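Local coordinates for telomerase reverse transcriptase (Takifugu rubripes, PDB 4LMO), which extends chromosome ends by copying a template within its RNA partner, and is represented here by its RNA-binding domain, at residues R41-I46 against S77-Q82; R145-A150 against W171-N176. All blocks are in the same frame, centred on the assembly; numbering follows the deposited sequence.

Contact 1: residues R41-I46 against S77-Q82; sequences RDLIRI and SQLLRQ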
loop_
_atom_site.group_PDB
_atom_site.type_symbol
_atom_site.label_atom_id
_atom_site.label_comp_id
_atom_site.label_asym_id
_atom_site.label_seq_id
_atom_site.Cartn_x
_atom_site.Cartn_y
_atom_site.Cartn_z
ATOM N N ARG A 41 -4.207 -5.922 16.298
ATOM C CA ARG A 41 -5.426 -6.725 16.280
ATOM C C ARG A 41 -6.428 -6.217 15.235
ATOM O O ARG A 41 -7.067 -7.013 14.538
ATOM C CB ARG A 41 -6.023 -6.748 17.694
ATOM C CG ARG A 41 -7.522 -6.974 17.815
ATOM C CD ARG A 41 -8.038 -6.401 19.131
ATOM N NE ARG A 41 -8.292 -4.959 19.053
ATOM C CZ ARG A 41 -7.436 -4.002 19.417
ATOM N NH1 ARG A 41 -7.787 -2.727 19.296
ATOM N NH2 ARG A 41 -6.235 -4.303 19.901
ATOM N N ASP A 42 -6.545 -4.893 15.123
ATOM C CA ASP A 42 -7.398 -4.261 14.115
ATOM C C ASP A 42 -6.932 -4.605 12.700
ATOM O O ASP A 42 -7.751 -4.925 11.835
ATOM C CB ASP A 42 -7.436 -2.738 14.299
ATOM C CG ASP A 42 -7.999 -2.317 15.648
ATOM O OD1 ASP A 42 -9.044 -2.859 16.071
ATOM O OD2 ASP A 42 -7.398 -1.428 16.282
ATOM N N LEU A 43 -5.620 -4.549 12.477
ATOM C CA LEU A 43 -5.040 -4.850 11.167
ATOM C C LEU A 43 -5.269 -6.298 10.746
ATOM O O LEU A 43 -5.595 -6.564 9.589
ATOM C CB LEU A 43 -3.546 -4.496 11.115
ATOM C CG LEU A 43 -2.870 -4.634 9.744
ATOM C CD1 LEU A 43 -3.565 -3.792 8.680
ATOM C CD2 LEU A 43 -1.394 -4.282 9.823
ATOM N N ILE A 44 -5.107 -7.224 11.688
ATOM C CA ILE A 44 -5.397 -8.641 11.448
ATOM C C ILE A 44 -6.837 -8.834 10.954
ATOM O O ILE A 44 -7.094 -9.640 10.058
ATOM C CB ILE A 44 -5.100 -9.496 12.702
ATOM C CG1 ILE A 44 -3.588 -9.523 12.958
ATOM C CG2 ILE A 44 -5.655 -10.911 12.553
ATOM C CD1 ILE A 44 -3.182 -10.139 14.277
ATOM N N ARG A 45 -7.759 -8.064 11.531
ATOM C CA ARG A 45 -9.160 -8.047 11.113
ATOM C C ARG A 45 -9.336 -7.580 9.668
ATOM O O ARG A 45 -10.064 -8.204 8.894
ATOM C CB ARG A 45 -9.974 -7.148 12.050
ATOM C CG ARG A 45 -10.224 -7.751 13.418
ATOM C CD ARG A 45 -11.445 -8.646 13.358
ATOM N NE ARG A 45 -11.371 -9.744 14.304
ATOM C CZ ARG A 45 -12.239 -10.746 14.358
ATOM N NH1 ARG A 45 -13.262 -10.803 13.515
ATOM N NH2 ARG A 45 -12.075 -11.699 15.261
ATOM N N ILE A 46 -8.663 -6.484 9.322
ATOM C CA ILE A 46 -8.703 -5.914 7.977
ATOM C C ILE A 46 -8.109 -6.870 6.941
ATOM O O ILE A 46 -8.636 -7.001 5.838
ATOM C CB ILE A 46 -7.971 -4.549 7.922
ATOM C CG1 ILE A 46 -8.629 -3.551 8.884
ATOM C CG2 ILE A 46 -7.948 -3.992 6.501
ATOM C CD1 ILE A 46 -7.790 -2.327 9.197
ATOM N N SER A 77 1.348 -5.450 15.106
ATOM C CA SER A 77 1.546 -4.256 15.924
ATOM C C SER A 77 2.870 -3.601 15.549
ATOM O O SER A 77 2.955 -2.377 15.440
ATOM C CB SER A 77 1.549 -4.608 17.413
ATOM O OG SER A 77 0.328 -5.210 17.800
ATOM N N GLN A 78 3.890 -4.435 15.349
ATOM C CA GLN A 78 5.210 -3.997 14.908
ATOM C C GLN A 78 5.132 -3.310 13.545
ATOM O O GLN A 78 5.717 -2.241 13.350
ATOM C CB GLN A 78 6.166 -5.192 14.851
ATOM C CG GLN A 78 7.630 -4.832 14.643
ATOM C CD GLN A 78 8.501 -6.039 14.337
ATOM O OE1 GLN A 78 9.557 -5.913 13.716
ATOM N NE2 GLN A 78 8.062 -7.220 14.770
ATOM N N LEU A 79 4.402 -3.930 12.617
ATOM C CA LEU A 79 4.180 -3.388 11.276
ATOM C C LEU A 79 3.587 -1.980 11.330
ATOM O O LEU A 79 4.060 -1.075 10.642
ATOM C CB LEU A 79 3.270 -4.325 10.465
ATOM C CG LEU A 79 3.015 -4.065 8.974
ATOM C CD1 LEU A 79 2.560 -5.343 8.278
ATOM C CD2 LEU A 79 1.999 -2.951 8.750
ATOM N N LEU A 80 2.553 -1.809 12.146
ATOM C CA LEU A 80 1.899 -0.515 12.306
ATOM C C LEU A 80 2.813 0.523 12.952
ATOM O O LEU A 80 2.743 1.706 12.622
ATOM C CB LEU A 80 0.604 -0.657 13.106
ATOM C CG LEU A 80 -0.589 -1.272 12.372
ATOM C CD1 LEU A 80 -1.694 -1.602 13.354
ATOM C CD2 LEU A 80 -1.114 -0.342 11.286
ATOM N N ARG A 81 3.672 0.067 13.860
ATOM C CA ARG A 81 4.627 0.933 14.546
ATOM C C ARG A 81 5.692 1.431 13.570
ATOM O O ARG A 81 6.087 2.602 13.608
ATOM C CB ARG A 81 5.277 0.167 15.694
ATOM C CG ARG A 81 5.549 0.980 16.948
ATOM C CD ARG A 81 5.341 0.108 18.181
ATOM N NE ARG A 81 5.982 -1.200 18.026
ATOM C CZ ARG A 81 5.465 -2.356 18.440
ATOM N NH1 ARG A 81 4.282 -2.393 19.041
ATOM N NH2 ARG A 81 6.135 -3.482 18.241
ATOM N N GLN A 82 6.142 0.534 12.694
ATOM C CA GLN A 82 7.123 0.868 11.666
ATOM C C GLN A 82 6.521 1.767 10.586
ATOM O O GLN A 82 7.229 2.577 9.984
ATOM C CB GLN A 82 7.716 -0.401 11.048
ATOM C CG GLN A 82 8.625 -1.182 11.988
ATOM C CD GLN A 82 9.239 -2.416 11.346
ATOM O OE1 GLN A 82 9.388 -2.493 10.128
ATOM N NE2 GLN A 82 9.605 -3.388 12.173
#
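Leu43 meets Leu79 and Leu80 in a small helix-to-helix packing inside the RNA-binding domain of telomerase, where helix 40-48 lies against helix 73-85. The case illustrates how one side chain can carry all the contact between two short helical segments without a single hydrogen bond between them.

The apolar part centres on one methyl. In Leu43, chi1 -174° sends CG, anti to the backbone N, toward helix 73-85, and chi2 57° turns CD2 onto it. Leu43 CD2 touches Leu79 CD2 at 3.8 Å, and the two side chains cross at about a right angle. The same methyl lies 4.0 Å from Leu80 CG, but Leu80 runs antiparallel alongside Leu43 rather than across it, and its CD1 comes to 4.1 Å from Leu43 CB. All three leucines are buried; Phe76, one turn earlier on helix 73-85, and Leu25 from a loop also touch Leu43, Ile38 touches Leu80, and Ile44 packs beside them on Val73 and Phe76.

The polar groups do not bridge the two segments. Ser77 OG bonds back to Val73 O. Asp42 receives Tyr54 OH at OD1, while OD2 takes the backbone N of Gln39 and a salt bridge from Arg36. Arg41 adds a purely electrostatic attraction: Arg41 NH1 is 3.3 Å from Asp42 OD2, yet the oxygen lies well out of the guanidinium plane, with no N-H aimed at it.

Contact 2: residues R145-A150 against W171-N176; sequences RLLYFA and WKIKVN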
loop_
_atom_site.group_PDB
_atom_site.type_symbol
_atom_site.label_atom_id
_atom_site.label_comp_id
_atom_site.label_asym_id
_atom_site.label_seq_id
_atom_site.Cartn_x
_atom_site.Cartn_y
_atom_site.Cartn_z
ATOM N N ARG A 145 10.944 -12.873 0.130
ATOM C CA ARG A 145 10.915 -11.418 -0.026
ATOM C C ARG A 145 11.353 -11.005 -1.433
ATOM O O ARG A 145 10.760 -10.108 -2.034
ATOM C CB ARG A 145 11.786 -10.723 1.027
ATOM C CG ARG A 145 11.484 -9.237 1.167
ATOM C CD ARG A 145 12.586 -8.466 1.875
ATOM N NE ARG A 145 13.769 -8.310 1.029
ATOM C CZ ARG A 145 14.952 -8.859 1.287
ATOM N NH1 ARG A 145 15.120 -9.589 2.381
ATOM N NH2 ARG A 145 15.970 -8.666 0.458
ATOM N N LEU A 146 12.385 -11.671 -1.949
ATOM C CA LEU A 146 12.940 -11.353 -3.264
ATOM C C LEU A 146 12.013 -11.742 -4.415
ATOM O O LEU A 146 11.888 -10.994 -5.386
ATOM C CB LEU A 146 14.321 -11.994 -3.446
ATOM C CG LEU A 146 15.495 -11.377 -2.674
ATOM C CD1 LEU A 146 16.712 -12.289 -2.730
ATOM C CD2 LEU A 146 15.839 -9.983 -3.188
ATOM N N LEU A 147 11.371 -12.904 -4.306
ATOM C CA LEU A 147 10.363 -13.318 -5.286
ATOM C C LEU A 147 9.202 -12.332 -5.342
ATOM O O LEU A 147 8.697 -12.014 -6.424
ATOM C CB LEU A 147 9.825 -14.718 -4.977
ATOM C CG LEU A 147 10.378 -15.893 -5.785
ATOM C CD1 LEU A 147 9.716 -17.183 -5.334
ATOM C CD2 LEU A 147 10.175 -15.689 -7.280
ATOM N N TYR A 148 8.791 -11.853 -4.171
ATOM C CA TYR A 148 7.669 -10.937 -4.075
ATOM C C TYR A 148 8.027 -9.555 -4.616
ATOM O O TYR A 148 7.211 -8.921 -5.285
ATOM C CB TYR A 148 7.162 -10.845 -2.635
ATOM C CG TYR A 148 5.828 -10.149 -2.527
ATOM C CD1 TYR A 148 4.637 -10.846 -2.735
ATOM C CD2 TYR A 148 5.754 -8.787 -2.232
ATOM C CE1 TYR A 148 3.410 -10.208 -2.643
ATOM C CE2 TYR A 148 4.532 -8.140 -2.138
ATOM C CZ TYR A 148 3.366 -8.854 -2.345
ATOM O OH TYR A 148 2.156 -8.212 -2.254
ATOM N N PHE A 149 9.246 -9.101 -4.329
ATOM C CA PHE A 149 9.742 -7.820 -4.836
ATOM C C PHE A 149 9.784 -7.821 -6.364
ATOM O O PHE A 149 9.496 -6.806 -7.001
ATOM C CB PHE A 149 11.127 -7.513 -4.255
ATOM C CG PHE A 149 11.099 -6.900 -2.874
ATOM C CD1 PHE A 149 9.990 -7.042 -2.039
ATOM C CD2 PHE A 149 12.201 -6.198 -2.397
ATOM C CE1 PHE A 149 9.977 -6.482 -0.770
ATOM C CE2 PHE A 149 12.193 -5.637 -1.129
ATOM C CZ PHE A 149 11.081 -5.781 -0.315
ATOM N N ALA A 150 10.132 -8.972 -6.939
ATOM C CA ALA A 150 10.133 -9.154 -8.391
ATOM C C ALA A 150 8.717 -9.136 -8.961
ATOM O O ALA A 150 8.503 -8.683 -10.086
ATOM C CB ALA A 150 10.841 -10.447 -8.765
ATOM N N TRP A 171 3.404 -17.890 -6.826
ATOM C CA TRP A 171 4.160 -18.903 -7.561
ATOM C C TRP A 171 5.569 -19.057 -7.067
ATOM O O TRP A 171 6.354 -18.105 -7.084
ATOM C CB TRP A 171 4.135 -18.628 -9.060
ATOM C CG TRP A 171 4.690 -19.763 -9.890
ATOM C CD1 TRP A 171 4.457 -21.129 -9.726
ATOM C CD2 TRP A 171 5.577 -19.668 -11.061
ATOM N NE1 TRP A 171 5.127 -21.858 -10.676
ATOM C CE2 TRP A 171 5.814 -21.047 -11.509
ATOM C CE3 TRP A 171 6.175 -18.620 -11.755
ATOM C CZ2 TRP A 171 6.620 -21.338 -12.602
ATOM C CZ3 TRP A 171 6.986 -18.927 -12.857
ATOM C CH2 TRP A 171 7.201 -20.254 -13.268
ATOM N N LYS A 172 5.879 -20.272 -6.614
ATOM C CA LYS A 172 7.196 -20.646 -6.079
ATOM C C LYS A 172 7.526 -20.025 -4.719
ATOM O O LYS A 172 8.652 -20.156 -4.239
ATOM C CB LYS A 172 8.326 -20.378 -7.087
ATOM C CG LYS A 172 8.386 -21.366 -8.241
ATOM C CD LYS A 172 9.534 -21.047 -9.191
ATOM C CE LYS A 172 9.261 -19.797 -10.012
ATOM N NZ LYS A 172 10.350 -19.533 -10.993
ATOM N N ILE A 173 6.554 -19.352 -4.108
ATOM C CA ILE A 173 6.686 -18.916 -2.719
ATOM C C ILE A 173 6.678 -20.161 -1.837
ATOM O O ILE A 173 5.843 -21.052 -2.014
ATOM C CB ILE A 173 5.553 -17.942 -2.301
ATOM C CG1 ILE A 173 5.679 -16.597 -3.038
ATOM C CG2 ILE A 173 5.516 -17.745 -0.788
ATOM C CD1 ILE A 173 6.806 -15.691 -2.569
ATOM N N LYS A 174 7.633 -20.236 -0.914
ATOM C CA LYS A 174 7.702 -21.342 0.028
ATOM C C LYS A 174 6.848 -21.017 1.249
ATOM O O LYS A 174 7.275 -20.278 2.141
ATOM C CB LYS A 174 9.150 -21.626 0.433
ATOM C CG LYS A 174 10.049 -22.112 -0.695
ATOM C CD LYS A 174 11.510 -22.105 -0.266
ATOM C CE LYS A 174 12.446 -22.434 -1.419
ATOM N NZ LYS A 174 12.553 -23.897 -1.670
ATOM N N VAL A 175 5.638 -21.573 1.270
ATOM C CA VAL A 175 4.657 -21.320 2.331
ATOM C C VAL A 175 5.208 -21.652 3.722
ATOM O O VAL A 175 5.026 -20.882 4.673
ATOM C CB VAL A 175 3.339 -22.094 2.072
ATOM C CG1 VAL A 175 2.344 -21.903 3.212
ATOM C CG2 VAL A 175 2.712 -21.654 0.755
ATOM N N ASN A 176 5.903 -22.782 3.823
ATOM C CA ASN A 176 6.381 -23.287 5.109
ATOM C C ASN A 176 7.556 -22.517 5.722
ATOM O O ASN A 176 7.896 -22.737 6.886
ATOM C CB ASN A 176 6.666 -24.791 5.028
ATOM C CG ASN A 176 5.395 -25.621 4.900
ATOM O OD1 ASN A 176 4.307 -25.193 5.301
ATOM N ND2 ASN A 176 5.528 -26.821 4.347
#
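The carbonyl oxygen of Trp171 has Leu147 CD1 at 3.9 Å and accepts a hydrogen bond from Arg151 NH1, one helical turn beyond Leu147. A polar link from helix 142-158 thus sits beside the apolar contact that the same helix makes with the loop between helices 166-169 and 191-220. It is a worked example of a loop laid along a helix: one leucine rests against backbone as much as against side chains.

Leu147 does most of the touching. Its CD1 presses on the peptide after Lys172, 3.3 Å from Lys172 O and 3.6 Å from Lys172 C, a close approach for a methyl. The first torsion of Leu147 is displaced from a staggered value (chi1 -101°), consistent with a somewhat strained fit here. Lys172 itself adopts a left-handed backbone conformation (phi 71°), and its CB lies 3.9 Å from Leu147 CD1. Farther out, the lysine chain bends at chi3 and brings CE over one face of the Trp171 indole, 3.6 Å above the plane and toward the rim; both residues also touch a crystal neighbour, so this pose may owe something to the lattice.

Ile173 approaches from the loop with its tip, placing CD1 4.0 Å from Leu147 CB. It also touches Leu201 of helix 191-220, while Tyr148 reaches that helix through a hydrogen bond from its OH to Leu205 O.

By similarity to relatives, residues 171-196 probably interact with the RNA template. The chemistry suggests that the start of this region is held against helix 142-158 largely by apolar contact, helped by the Arg151 bond, with no hydrogen bond between the two segments themselves.

Contacts 1 and 2 show two levels of packing in one helical domain. Contact 1 is core, lying between helices 40-48 and 73-85, where the two segments meet through buried leucines; contact 2 is at the surface, joining helix 142-158 to a loop, and its touching residues are partly or fully exposed. They share no secondary-structure element, follow one another along the chain, and lie about 22 Å apart between centres, with nearest atoms about 11 Å apart. Both depend on a leucine and lack hydrogen bonds across their segments, yet the chemistry changes with place: side chain meets side chain in the interior, whereas at the surface main-chain carbonyls and a lysine's aliphatic part join in.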